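Local coordinates for protein polyprenyl synthetase (Nonlabens dokdonensis, PDB 6KD7) that probably acts as a magnesium-dependent prenyltransferase that makes geranylgeranyl pyrophosphate, at residues A[31-36]-A[96-101]; A[83-86]-A[92-95]; A[163-168]-A[204-209]; A[198-203]-A[299-304]. All blocks are in the same frame, centred on the assembly; numbering follows the deposited sequence.

Contact 1: residues A[31-36]-A[96-101]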
loop_
_atom_site.group_PDB
_atom_site.type_symbol
_atom_site.label_atom_id
_atom_site.label_comp_id
_atom_site.label_asym_id
_atom_site.label_seq_id
_atom_site.Cartn_x
_atom_site.Cartn_y
_atom_site.Cartn_z
ATOM N N VAL A 31 2.549 -8.540 29.329
ATOM C CA VAL A 31 3.010 -7.848 30.560
ATOM C C VAL A 31 4.266 -8.578 31.056
ATOM O O VAL A 31 5.264 -7.916 31.369
ATOM C CB VAL A 31 1.931 -7.842 31.645
ATOM C CG1 VAL A 31 2.471 -7.220 32.935
ATOM C CG2 VAL A 31 0.659 -7.151 31.168
ATOM N N HIS A 32 4.213 -9.894 31.161
ATOM C CA HIS A 32 5.386 -10.706 31.607
ATOM C C HIS A 32 6.578 -10.493 30.647
ATOM O O HIS A 32 7.728 -10.305 31.108
ATOM C CB HIS A 32 4.978 -12.165 31.762
ATOM C CG HIS A 32 3.926 -12.330 32.808
ATOM N ND1 HIS A 32 2.628 -12.760 32.509
ATOM C CD2 HIS A 32 3.920 -12.022 34.116
ATOM C CE1 HIS A 32 1.914 -12.756 33.610
ATOM N NE2 HIS A 32 2.670 -12.303 34.591
ATOM N N TYR A 33 6.292 -10.439 29.344
ATOM C CA TYR A 33 7.312 -10.225 28.308
ATOM C C TYR A 33 8.007 -8.893 28.548
ATOM O O TYR A 33 9.233 -8.858 28.619
ATOM C CB TYR A 33 6.685 -10.309 26.927
ATOM C CG TYR A 33 7.635 -10.056 25.783
ATOM C CD1 TYR A 33 8.390 -11.083 25.241
ATOM C CD2 TYR A 33 7.731 -8.806 25.208
ATOM C CE1 TYR A 33 9.227 -10.872 24.158
ATOM C CE2 TYR A 33 8.542 -8.583 24.112
ATOM C CZ TYR A 33 9.296 -9.625 23.570
ATOM O OH TYR A 33 10.106 -9.368 22.494
ATOM N N ILE A 34 7.273 -7.787 28.648
ATOM C CA ILE A 34 7.969 -6.477 28.713
ATOM C C ILE A 34 8.701 -6.346 30.053
ATOM O O ILE A 34 9.760 -5.670 30.085
ATOM C CB ILE A 34 7.041 -5.288 28.416
ATOM C CG1 ILE A 34 7.891 -4.041 28.159
ATOM C CG2 ILE A 34 6.005 -5.099 29.523
ATOM C CD1 ILE A 34 7.212 -3.049 27.316
ATOM N N LEU A 35 8.193 -6.952 31.128
ATOM C CA LEU A 35 8.857 -6.853 32.463
ATOM C C LEU A 35 10.097 -7.738 32.514
ATOM O O LEU A 35 10.852 -7.555 33.427
ATOM C CB LEU A 35 7.876 -7.238 33.564
ATOM C CG LEU A 35 6.727 -6.247 33.745
ATOM C CD1 LEU A 35 5.736 -6.781 34.755
ATOM C CD2 LEU A 35 7.262 -4.872 34.145
ATOM N N ASP A 36 10.294 -8.622 31.541
ATOM C CA ASP A 36 11.430 -9.555 31.502
ATOM C C ASP A 36 12.496 -9.097 30.507
ATOM O O ASP A 36 13.274 -9.935 30.121
ATOM C CB ASP A 36 10.922 -10.943 31.131
ATOM C CG ASP A 36 11.930 -12.040 31.422
ATOM O OD1 ASP A 36 12.784 -11.845 32.290
ATOM O OD2 ASP A 36 11.853 -13.068 30.760
ATOM N N LYS A 96 5.034 -5.464 17.704
ATOM C CA LYS A 96 5.651 -6.257 16.613
ATOM C C LYS A 96 5.489 -7.754 16.886
ATOM O O LYS A 96 5.133 -8.465 15.971
ATOM C CB LYS A 96 7.118 -5.868 16.468
ATOM C CG LYS A 96 7.336 -4.553 15.751
ATOM C CD LYS A 96 6.388 -4.399 14.604
ATOM C CE LYS A 96 6.986 -3.661 13.435
ATOM N NZ LYS A 96 6.092 -3.740 12.260
ATOM N N LYS A 97 5.750 -8.186 18.117
ATOM C CA LYS A 97 5.618 -9.611 18.505
ATOM C C LYS A 97 4.149 -10.032 18.449
ATOM O O LYS A 97 3.864 -11.127 17.995
ATOM C CB LYS A 97 6.206 -9.830 19.895
ATOM C CG LYS A 97 6.057 -11.239 20.429
ATOM C CD LYS A 97 6.915 -11.498 21.628
ATOM C CE LYS A 97 6.653 -12.850 22.239
ATOM N NZ LYS A 97 7.035 -13.930 21.309
ATOM N N TRP A 98 3.263 -9.167 18.923
ATOM C CA TRP A 98 1.812 -9.443 18.888
ATOM C C TRP A 98 1.225 -8.546 17.804
ATOM O O TRP A 98 1.404 -8.853 16.640
ATOM C CB TRP A 98 1.182 -9.178 20.258
ATOM C CG TRP A 98 1.406 -10.286 21.238
ATOM C CD1 TRP A 98 0.648 -11.403 21.400
ATOM C CD2 TRP A 98 2.477 -10.393 22.187
ATOM N NE1 TRP A 98 1.167 -12.192 22.382
ATOM C CE2 TRP A 98 2.291 -11.604 22.879
ATOM C CE3 TRP A 98 3.575 -9.595 22.515
ATOM C CZ2 TRP A 98 3.156 -12.024 23.881
ATOM C CZ3 TRP A 98 4.431 -10.017 23.500
ATOM C CH2 TRP A 98 4.219 -11.211 24.177
ATOM N N ASP A 99 0.596 -7.453 18.211
ATOM C CA ASP A 99 -0.012 -6.485 17.271
ATOM C C ASP A 99 -0.239 -5.157 17.999
ATOM O O ASP A 99 -0.078 -5.106 19.207
ATOM C CB ASP A 99 -1.262 -7.047 16.599
ATOM C CG ASP A 99 -2.301 -7.520 17.591
ATOM O OD1 ASP A 99 -2.598 -6.784 18.497
ATOM O OD2 ASP A 99 -2.776 -8.626 17.442
ATOM N N VAL A 100 -0.604 -4.128 17.249
ATOM C CA VAL A 100 -0.816 -2.780 17.826
ATOM C C VAL A 100 -1.944 -2.814 18.860
ATOM O O VAL A 100 -1.744 -2.286 19.923
ATOM C CB VAL A 100 -1.101 -1.772 16.705
ATOM C CG1 VAL A 100 -1.657 -0.468 17.236
ATOM C CG2 VAL A 100 0.121 -1.537 15.845
ATOM N N ASN A 101 -3.036 -3.502 18.560
ATOM C CA ASN A 101 -4.226 -3.543 19.436
ATOM C C ASN A 101 -3.839 -4.198 20.772
ATOM O O ASN A 101 -4.311 -3.737 21.828
ATOM C CB ASN A 101 -5.403 -4.259 18.775
ATOM C CG ASN A 101 -6.085 -3.371 17.762
ATOM O OD1 ASN A 101 -5.714 -2.216 17.562
ATOM N ND2 ASN A 101 -7.081 -3.916 17.108
#
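Two aromatic rings make the main contact here: the edge of the W98 indole points at the face of the Y33 ring. The stack is T-shaped, with the planes at 84° and the centroid of the six-membered indole ring 5.4 Å from that of Y33. The rim atom W98 CH2 also touches Y33 CB at 3.8 Å, which brings the indole against the base of the tyrosine as well as its ring. CG of Y33 lies anti to the backbone N (chi1 178°), which carries the ring across to K97 and W98. In the largely helical prenyltransferase fold helix 25-35 lies beside the short helix 94-97, which ends at K97, W98 being the first residue to leave it; D99 is the N-cap of helix 100-116, its OD1 accepting from T102 N. The second kind of interaction is a CH-pi contact. K97 CD sits over the same face of Y33 that W98 approaches, 3.8 Å from the ring centroid and offset toward Y33 CE1, which it meets at 3.5 Å. K97 CG meanwhile lies over the indole of W98. No hydrogen bond joins the two segments; Y33 OH is probably hydrogen-bonded to E92 O.

Contact 2: residues A[83-86]-A[92-95]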
loop_
_atom_site.group_PDB
_atom_site.type_symbol
_atom_site.label_atom_id
_atom_site.label_comp_id
_atom_site.label_asym_id
_atom_site.label_seq_id
_atom_site.Cartn_x
_atom_site.Cartn_y
_atom_site.Cartn_z
ATOM N N ASP A 83 6.030 5.533 18.446
ATOM C CA ASP A 83 7.322 5.855 17.794
ATOM C C ASP A 83 7.657 4.813 16.724
ATOM O O ASP A 83 8.692 4.948 16.106
ATOM C CB ASP A 83 8.430 6.023 18.831
ATOM C CG ASP A 83 9.657 6.722 18.281
ATOM O OD1 ASP A 83 9.539 7.875 17.876
ATOM O OD2 ASP A 83 10.719 6.104 18.270
ATOM N N ALA A 84 6.795 3.819 16.530
ATOM C CA ALA A 84 7.043 2.745 15.542
ATOM C C ALA A 84 8.405 2.086 15.811
ATOM O O ALA A 84 9.188 1.954 14.884
ATOM C CB ALA A 84 6.894 3.247 14.127
ATOM N N ALA A 85 8.679 1.748 17.067
ATOM C CA ALA A 85 9.942 1.079 17.436
ATOM C C ALA A 85 9.795 -0.421 17.184
ATOM O O ALA A 85 8.818 -0.992 17.632
ATOM C CB ALA A 85 10.280 1.370 18.872
ATOM N N ASP A 86 10.770 -1.015 16.506
ATOM C CA ASP A 86 10.746 -2.459 16.173
ATOM C C ASP A 86 11.368 -3.289 17.288
ATOM O O ASP A 86 10.928 -4.418 17.514
ATOM C CB ASP A 86 11.447 -2.695 14.842
ATOM C CG ASP A 86 10.682 -2.154 13.635
ATOM O OD1 ASP A 86 9.408 -1.910 13.694
ATOM O OD2 ASP A 86 11.365 -1.949 12.656
ATOM N N GLU A 92 11.982 -7.987 20.127
ATOM C CA GLU A 92 10.836 -7.372 19.420
ATOM C C GLU A 92 9.986 -6.579 20.420
ATOM O O GLU A 92 9.760 -7.047 21.544
ATOM C CB GLU A 92 9.990 -8.421 18.713
ATOM C CG GLU A 92 10.645 -8.874 17.418
ATOM C CD GLU A 92 9.811 -9.749 16.505
ATOM O OE1 GLU A 92 8.827 -10.333 17.006
ATOM O OE2 GLU A 92 10.163 -9.806 15.275
ATOM N N THR A 93 9.502 -5.427 19.992
ATOM C CA THR A 93 8.502 -4.661 20.766
ATOM C C THR A 93 7.202 -5.459 20.833
ATOM O O THR A 93 6.959 -6.300 19.958
ATOM C CB THR A 93 8.376 -3.278 20.164
ATOM O OG1 THR A 93 8.088 -3.479 18.783
ATOM C CG2 THR A 93 9.648 -2.490 20.393
ATOM N N VAL A 94 6.372 -5.147 21.820
ATOM C CA VAL A 94 5.101 -5.847 22.042
ATOM C C VAL A 94 4.254 -5.748 20.784
ATOM O O VAL A 94 3.676 -6.772 20.432
ATOM C CB VAL A 94 4.383 -5.289 23.289
ATOM C CG1 VAL A 94 2.939 -5.741 23.336
ATOM C CG2 VAL A 94 5.123 -5.689 24.572
ATOM N N HIS A 95 4.155 -4.580 20.140
ATOM C CA HIS A 95 3.219 -4.438 18.991
ATOM C C HIS A 95 3.732 -5.192 17.751
ATOM O O HIS A 95 2.924 -5.441 16.851
ATOM C CB HIS A 95 2.948 -2.983 18.705
ATOM C CG HIS A 95 4.153 -2.190 18.414
ATOM N ND1 HIS A 95 4.494 -1.861 17.100
ATOM C CD2 HIS A 95 5.122 -1.722 19.213
ATOM C CE1 HIS A 95 5.597 -1.153 17.116
ATOM N NE2 HIS A 95 6.000 -1.036 18.419
#
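T93 faces the backbone of A85 and D86 with its whole side chain. T93 CB already lies 3.4 Å from A85 O. From there the two branches part. The hydroxyl T93 OG1 sits between the backbone N and the carbonyl carbon of its own residue (chi1 54°) and donates to A85 O over 2.8 Å, tilted moderately from the plane of that carbonyl. The methyl T93 CG2 flanks the same oxygen, 3.2 Å from A85 O, and extends to A85 CB at 4.2 Å. Beside the hydroxyl, the main chain adds a second link: T93 N donates to D86 O at 3.0 Å, nearly straight at 166° but arriving from above the carbonyl plane. Residues 83-86 leave helix 58-82 through a Schellman motif, with A84 at positive phi; the segment begins at D83, the last residue of the DDxxD sequence that is the first aspartate-rich motif of this family. A small antiparallel hairpin, strands 87-88 and 91-92, then returns the chain to T93, the N-cap residue of helix 94-97. The two bonds of T93 therefore close the base of this hairpin. D86 O also receives a CA-H...O contact from E92 CA at 3.5 Å. The carboxylate of E92 turns to another subunit, where OE2 is hydrogen-bonded by N261 ND2 and H258 N of that neighbouring chain.

Contact 3: residues A[163-168]-A[204-209]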
loop_
_atom_site.group_PDB
_atom_site.type_symbol
_atom_site.label_atom_id
_atom_site.label_comp_id
_atom_site.label_asym_id
_atom_site.label_seq_id
_atom_site.Cartn_x
_atom_site.Cartn_y
_atom_site.Cartn_z
ATOM N N ASN A 163 11.693 22.131 29.999
ATOM C CA ASN A 163 10.335 21.880 30.538
ATOM C C ASN A 163 9.809 20.554 29.967
ATOM O O ASN A 163 9.245 19.742 30.738
ATOM C CB ASN A 163 9.424 23.081 30.274
ATOM C CG ASN A 163 8.060 22.842 30.869
ATOM O OD1 ASN A 163 7.973 22.692 32.066
ATOM N ND2 ASN A 163 7.035 22.649 30.053
ATOM N N MET A 164 10.027 20.284 28.673
ATOM C CA MET A 164 9.472 19.058 28.071
ATOM C C MET A 164 10.169 17.831 28.689
ATOM O O MET A 164 9.455 16.883 29.143
ATOM C CB MET A 164 9.607 19.108 26.550
ATOM C CG MET A 164 9.140 17.831 25.853
ATOM S SD MET A 164 10.360 16.505 25.809
ATOM C CE MET A 164 11.571 17.189 24.674
ATOM N N ILE A 165 11.503 17.801 28.700
ATOM C CA ILE A 165 12.215 16.620 29.254
ATOM C C ILE A 165 11.974 16.493 30.765
ATOM O O ILE A 165 11.948 15.340 31.288
ATOM C CB ILE A 165 13.707 16.589 28.905
ATOM C CG1 ILE A 165 14.470 17.791 29.444
ATOM C CG2 ILE A 165 13.879 16.380 27.406
ATOM C CD1 ILE A 165 15.973 17.560 29.433
ATOM N N LYS A 166 11.674 17.589 31.445
ATOM C CA LYS A 166 11.340 17.485 32.882
ATOM C C LYS A 166 10.077 16.653 33.014
ATOM O O LYS A 166 10.092 15.641 33.783
ATOM C CB LYS A 166 11.162 18.865 33.511
ATOM C CG LYS A 166 10.775 18.801 34.986
ATOM C CD LYS A 166 10.599 20.159 35.607
ATOM C CE LYS A 166 9.277 20.329 36.293
ATOM N NZ LYS A 166 9.006 21.776 36.439
ATOM N N LEU A 167 9.018 17.060 32.305
ATOM C CA LEU A 167 7.710 16.338 32.333
ATOM C C LEU A 167 7.865 14.913 31.794
ATOM O O LEU A 167 7.276 13.971 32.357
ATOM C CB LEU A 167 6.684 17.138 31.524
ATOM C CG LEU A 167 6.330 18.502 32.110
ATOM C CD1 LEU A 167 5.499 19.341 31.169
ATOM C CD2 LEU A 167 5.556 18.324 33.397
ATOM N N LYS A 168 8.612 14.726 30.722
ATOM C CA LYS A 168 8.589 13.431 30.010
ATOM C C LYS A 168 9.474 12.403 30.726
ATOM O O LYS A 168 9.152 11.205 30.627
ATOM C CB LYS A 168 9.075 13.609 28.569
ATOM C CG LYS A 168 8.788 12.445 27.626
ATOM C CD LYS A 168 9.758 12.455 26.478
ATOM C CE LYS A 168 9.102 12.262 25.130
ATOM N NZ LYS A 168 9.808 11.258 24.292
ATOM N N ALA A 204 19.723 15.789 34.537
ATOM C CA ALA A 204 21.115 15.430 34.228
ATOM C C ALA A 204 21.110 14.143 33.411
ATOM O O ALA A 204 21.880 14.016 32.454
ATOM C CB ALA A 204 21.933 15.281 35.504
ATOM N N PHE A 205 20.363 13.159 33.855
ATOM C CA PHE A 205 20.355 11.826 33.205
ATOM C C PHE A 205 19.900 11.971 31.711
ATOM O O PHE A 205 20.474 11.364 30.793
ATOM C CB PHE A 205 19.466 10.909 34.043
ATOM C CG PHE A 205 19.449 9.466 33.630
ATOM C CD1 PHE A 205 20.640 8.742 33.541
ATOM C CD2 PHE A 205 18.245 8.820 33.359
ATOM C CE1 PHE A 205 20.639 7.404 33.167
ATOM C CE2 PHE A 205 18.249 7.469 33.009
ATOM C CZ PHE A 205 19.440 6.776 32.871
ATOM N N GLN A 206 18.860 12.751 31.459
ATOM C CA GLN A 206 18.264 12.895 30.117
ATOM C C GLN A 206 19.213 13.726 29.254
ATOM O O GLN A 206 19.390 13.362 28.082
ATOM C CB GLN A 206 16.897 13.544 30.192
ATOM C CG GLN A 206 16.277 13.755 28.831
ATOM C CD GLN A 206 16.203 12.503 27.994
ATOM O OE1 GLN A 206 16.526 12.537 26.811
ATOM N NE2 GLN A 206 15.766 11.413 28.591
ATOM N N LEU A 207 19.796 14.791 29.796
ATOM C CA LEU A 207 20.814 15.571 29.051
ATOM C C LEU A 207 21.986 14.667 28.678
ATOM O O LEU A 207 22.507 14.815 27.536
ATOM C CB LEU A 207 21.217 16.827 29.805
ATOM C CG LEU A 207 20.088 17.851 29.877
ATOM C CD1 LEU A 207 20.494 19.029 30.724
ATOM C CD2 LEU A 207 19.692 18.340 28.494
ATOM N N MET A 208 22.331 13.721 29.551
ATOM C CA MET A 208 23.389 12.724 29.257
ATOM C C MET A 208 22.928 11.832 28.099
ATOM O O MET A 208 23.726 11.581 27.222
ATOM C CB MET A 208 23.688 11.851 30.477
ATOM C CG MET A 208 24.863 10.922 30.275
ATOM S SD MET A 208 25.228 9.873 31.699
ATOM C CE MET A 208 23.979 8.601 31.556
ATOM N N ASP A 209 21.671 11.392 28.109
ATOM C CA ASP A 209 21.133 10.561 27.012
ATOM C C ASP A 209 21.203 11.385 25.698
ATOM O O ASP A 209 21.674 10.869 24.689
ATOM C CB ASP A 209 19.766 10.031 27.421
ATOM C CG ASP A 209 19.085 9.335 26.260
ATOM O OD1 ASP A 209 18.440 10.044 25.437
ATOM O OD2 ASP A 209 19.243 8.099 26.144
#
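In the buried core of the helical bundle, close to the pyrophosphate and magnesium site, I165 of helix 158-183 packs against Q206 and L207 of helix 188-215. Within these segments the backbones come nearest at I165 and Q206, whose CA atoms are 7.2 Å apart, and the contact is entirely apolar. I165 presents three of its carbons. I165 CB and CG2 each lie 3.8 Å from Q206 CG, and the outermost methyl, I165 CD1, touches that same carbon before continuing to L207 CD2 at 3.9 Å. CD1 is thus lodged between two successive residues of the opposing helix. The torsion that permits this puts I165 CG1 between the backbone N and the carbonyl carbon (chi1 61°). Q206 CG, anti to its own backbone N (chi1 178°), is the carbon on which the isoleucine leans; the bend at chi2 then turns the rest of the chain aside. L207 starts off to one side, but its branched end swings back to meet CD1, the two side chains crossing at about a right angle; it also packs on I291 and Y294 of helix 283-303. On the same turns of helix 188-215, F205 touches the bound pyrophosphate, the side chain of Q206 comes to about 4 Å from a magnesium ion, and D209 forms a salt bridge to K223. D209 opens the second DDxxD sequence, and this packing on the helical turn that leads into the second aspartate-rich motif is part of the helical core of the trans-prenyltransferase fold.

Contact 4: residues A[198-203]-A[299-304]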
loop_
_atom_site.group_PDB
_atom_site.type_symbol
_atom_site.label_atom_id
_atom_site.label_comp_id
_atom_site.label_asym_id
_atom_site.label_seq_id
_atom_site.Cartn_x
_atom_site.Cartn_y
_atom_site.Cartn_z
ATOM N N GLY A 198 15.388 14.276 42.722
ATOM C CA GLY A 198 14.958 13.440 41.574
ATOM C C GLY A 198 14.798 14.291 40.298
ATOM O O GLY A 198 15.293 13.885 39.273
ATOM N N ILE A 199 14.230 15.477 40.379
ATOM C CA ILE A 199 14.112 16.356 39.197
ATOM C C ILE A 199 15.511 16.660 38.664
ATOM O O ILE A 199 15.716 16.489 37.465
ATOM C CB ILE A 199 13.288 17.604 39.502
ATOM C CG1 ILE A 199 11.837 17.248 39.824
ATOM C CG2 ILE A 199 13.352 18.608 38.359
ATOM C CD1 ILE A 199 11.077 16.550 38.713
ATOM N N ASN A 200 16.438 17.096 39.501
ATOM C CA ASN A 200 17.774 17.531 39.014
ATOM C C ASN A 200 18.502 16.280 38.511
ATOM O O ASN A 200 19.136 16.311 37.461
ATOM C CB ASN A 200 18.550 18.281 40.103
ATOM C CG ASN A 200 18.063 19.701 40.318
ATOM O OD1 ASN A 200 17.817 20.169 41.458
ATOM N ND2 ASN A 200 17.984 20.414 39.219
ATOM N N LEU A 201 18.362 15.166 39.197
ATOM C CA LEU A 201 19.047 13.949 38.751
ATOM C C LEU A 201 18.496 13.564 37.364
ATOM O O LEU A 201 19.251 13.024 36.542
ATOM C CB LEU A 201 18.805 12.835 39.773
ATOM C CG LEU A 201 19.522 11.521 39.498
ATOM C CD1 LEU A 201 21.013 11.609 39.797
ATOM C CD2 LEU A 201 18.908 10.393 40.301
ATOM N N GLY A 202 17.183 13.657 37.204
ATOM C CA GLY A 202 16.480 13.138 36.014
ATOM C C GLY A 202 16.840 14.012 34.820
ATOM O O GLY A 202 17.103 13.469 33.751
ATOM N N LEU A 203 16.942 15.311 35.045
ATOM C CA LEU A 203 17.361 16.258 33.998
ATOM C C LEU A 203 18.817 15.990 33.590
ATOM O O LEU A 203 19.108 15.953 32.392
ATOM C CB LEU A 203 17.128 17.678 34.499
ATOM C CG LEU A 203 15.675 18.154 34.506
ATOM C CD1 LEU A 203 15.563 19.511 35.214
ATOM C CD2 LEU A 203 15.108 18.266 33.088
ATOM N N LEU A 299 23.593 17.081 43.798
ATOM C CA LEU A 299 24.502 16.815 44.946
ATOM C C LEU A 299 24.178 17.765 46.106
ATOM O O LEU A 299 24.102 17.289 47.223
ATOM C CB LEU A 299 25.949 16.958 44.475
ATOM C CG LEU A 299 26.427 15.897 43.492
ATOM C CD1 LEU A 299 27.940 15.845 43.452
ATOM C CD2 LEU A 299 25.869 14.536 43.837
ATOM N N LYS A 300 23.979 19.050 45.828
ATOM C CA LYS A 300 23.531 20.038 46.847
ATOM C C LYS A 300 22.185 19.629 47.422
ATOM O O LYS A 300 22.021 19.762 48.666
ATOM C CB LYS A 300 23.527 21.478 46.332
ATOM C CG LYS A 300 24.943 21.943 46.043
ATOM C CD LYS A 300 25.144 23.383 45.649
ATOM C CE LYS A 300 26.509 23.569 44.999
ATOM N NZ LYS A 300 26.918 24.994 44.973
ATOM N N ASN A 301 21.251 19.139 46.607
ATOM C CA ASN A 301 19.960 18.665 47.162
ATOM C C ASN A 301 20.271 17.547 48.175
ATOM O O ASN A 301 19.576 17.453 49.211
ATOM C CB ASN A 301 18.963 18.116 46.122
ATOM C CG ASN A 301 18.550 19.070 45.010
ATOM O OD1 ASN A 301 18.359 20.268 45.186
ATOM N ND2 ASN A 301 18.367 18.533 43.835
ATOM N N ILE A 302 21.209 16.652 47.871
ATOM C CA ILE A 302 21.490 15.498 48.771
ATOM C C ILE A 302 21.974 16.039 50.132
ATOM O O ILE A 302 21.491 15.540 51.159
ATOM C CB ILE A 302 22.468 14.483 48.161
ATOM C CG1 ILE A 302 21.879 13.820 46.916
ATOM C CG2 ILE A 302 22.866 13.417 49.186
ATOM C CD1 ILE A 302 22.922 13.064 46.073
ATOM N N GLU A 303 22.824 17.059 50.124
ATOM C CA GLU A 303 23.420 17.654 51.341
ATOM C C GLU A 303 22.277 18.137 52.246
ATOM O O GLU A 303 22.478 18.130 53.442
ATOM C CB GLU A 303 24.358 18.819 51.017
ATOM C CG GLU A 303 25.740 18.402 50.544
ATOM C CD GLU A 303 26.527 19.449 49.738
ATOM O OE1 GLU A 303 26.212 20.673 49.832
ATOM O OE2 GLU A 303 27.449 19.035 48.975
ATOM N N GLU A 304 21.141 18.554 51.687
ATOM C CA GLU A 304 20.048 19.142 52.507
ATOM C C GLU A 304 18.983 18.134 52.938
ATOM O O GLU A 304 18.072 18.535 53.650
ATOM C CB GLU A 304 19.422 20.310 51.757
ATOM C CG GLU A 304 20.408 21.428 51.513
ATOM C CD GLU A 304 19.881 22.514 50.597
ATOM O OE1 GLU A 304 18.664 22.516 50.330
ATOM O OE2 GLU A 304 20.690 23.339 50.147
#
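A polar bridge between two helices near the protein surface, this contact consists of a single amide-to-amide hydrogen bond, between N200 and N301. It joins helix 188-215, a central helix of the largely helical prenyltransferase fold, to the last turns of helix 283-303, which lies alongside it in the C-terminal part of the chain. The CA atoms of the two asparagines N200 and N301 stand 8.5 Å apart, the shortest such spacing between the segments, and both side chains start out toward the opposite helix. Each side chain has CG anti to its carbonyl carbon and beside its backbone N, and the two meet at about a right angle. Their flat ends are nevertheless nearly coplanar, with 20° between the amide planes. Around this bridge the packing is supplied by other residues. N200 rests against Y294, K297 and A298, which lie earlier on helix 283-303, while N301 touches Y197 just before residues 198-203. I302, buried on the next position, turns to K312, T316 and S319 of helix 309-322, and L201 also reaches S319, which places the third helix against both partners. The bond itself has N301 as donor. N301 ND2 lies 2.9 Å from N200 OD1, the N-H...O angle is 170°, and the nitrogen approaches in the carbonyl plane of N200, on a lone pair of OD1, at a C=O...N angle of 119°; OD1 in turn lies in the amide plane of N301.

In the fold
Contacts 1 and 2 are neighbours, their centres 9 Å apart, and share helix 94-97: V100 CA of contact 1 packs 3.9 Å from H95 CB of contact 2, and K97 CA packs on E92 OE1. Contacts 3 and 4 follow one another on the long helix that holds F205 and N200, with 14 Å between centres, and L203 CD2 lies 3.7 Å from I165 CG1. The active site lies beside contact 3. F205 in contact 3 touches pyrophosphate, A85 in contact 2 has its side chain about 9 Å from a magnesium ion, and contacts 2 and 3 approach to about 7 Å between nearest atoms. Contact 4 lies on the far side of the chain's centre from contacts 1 and 2.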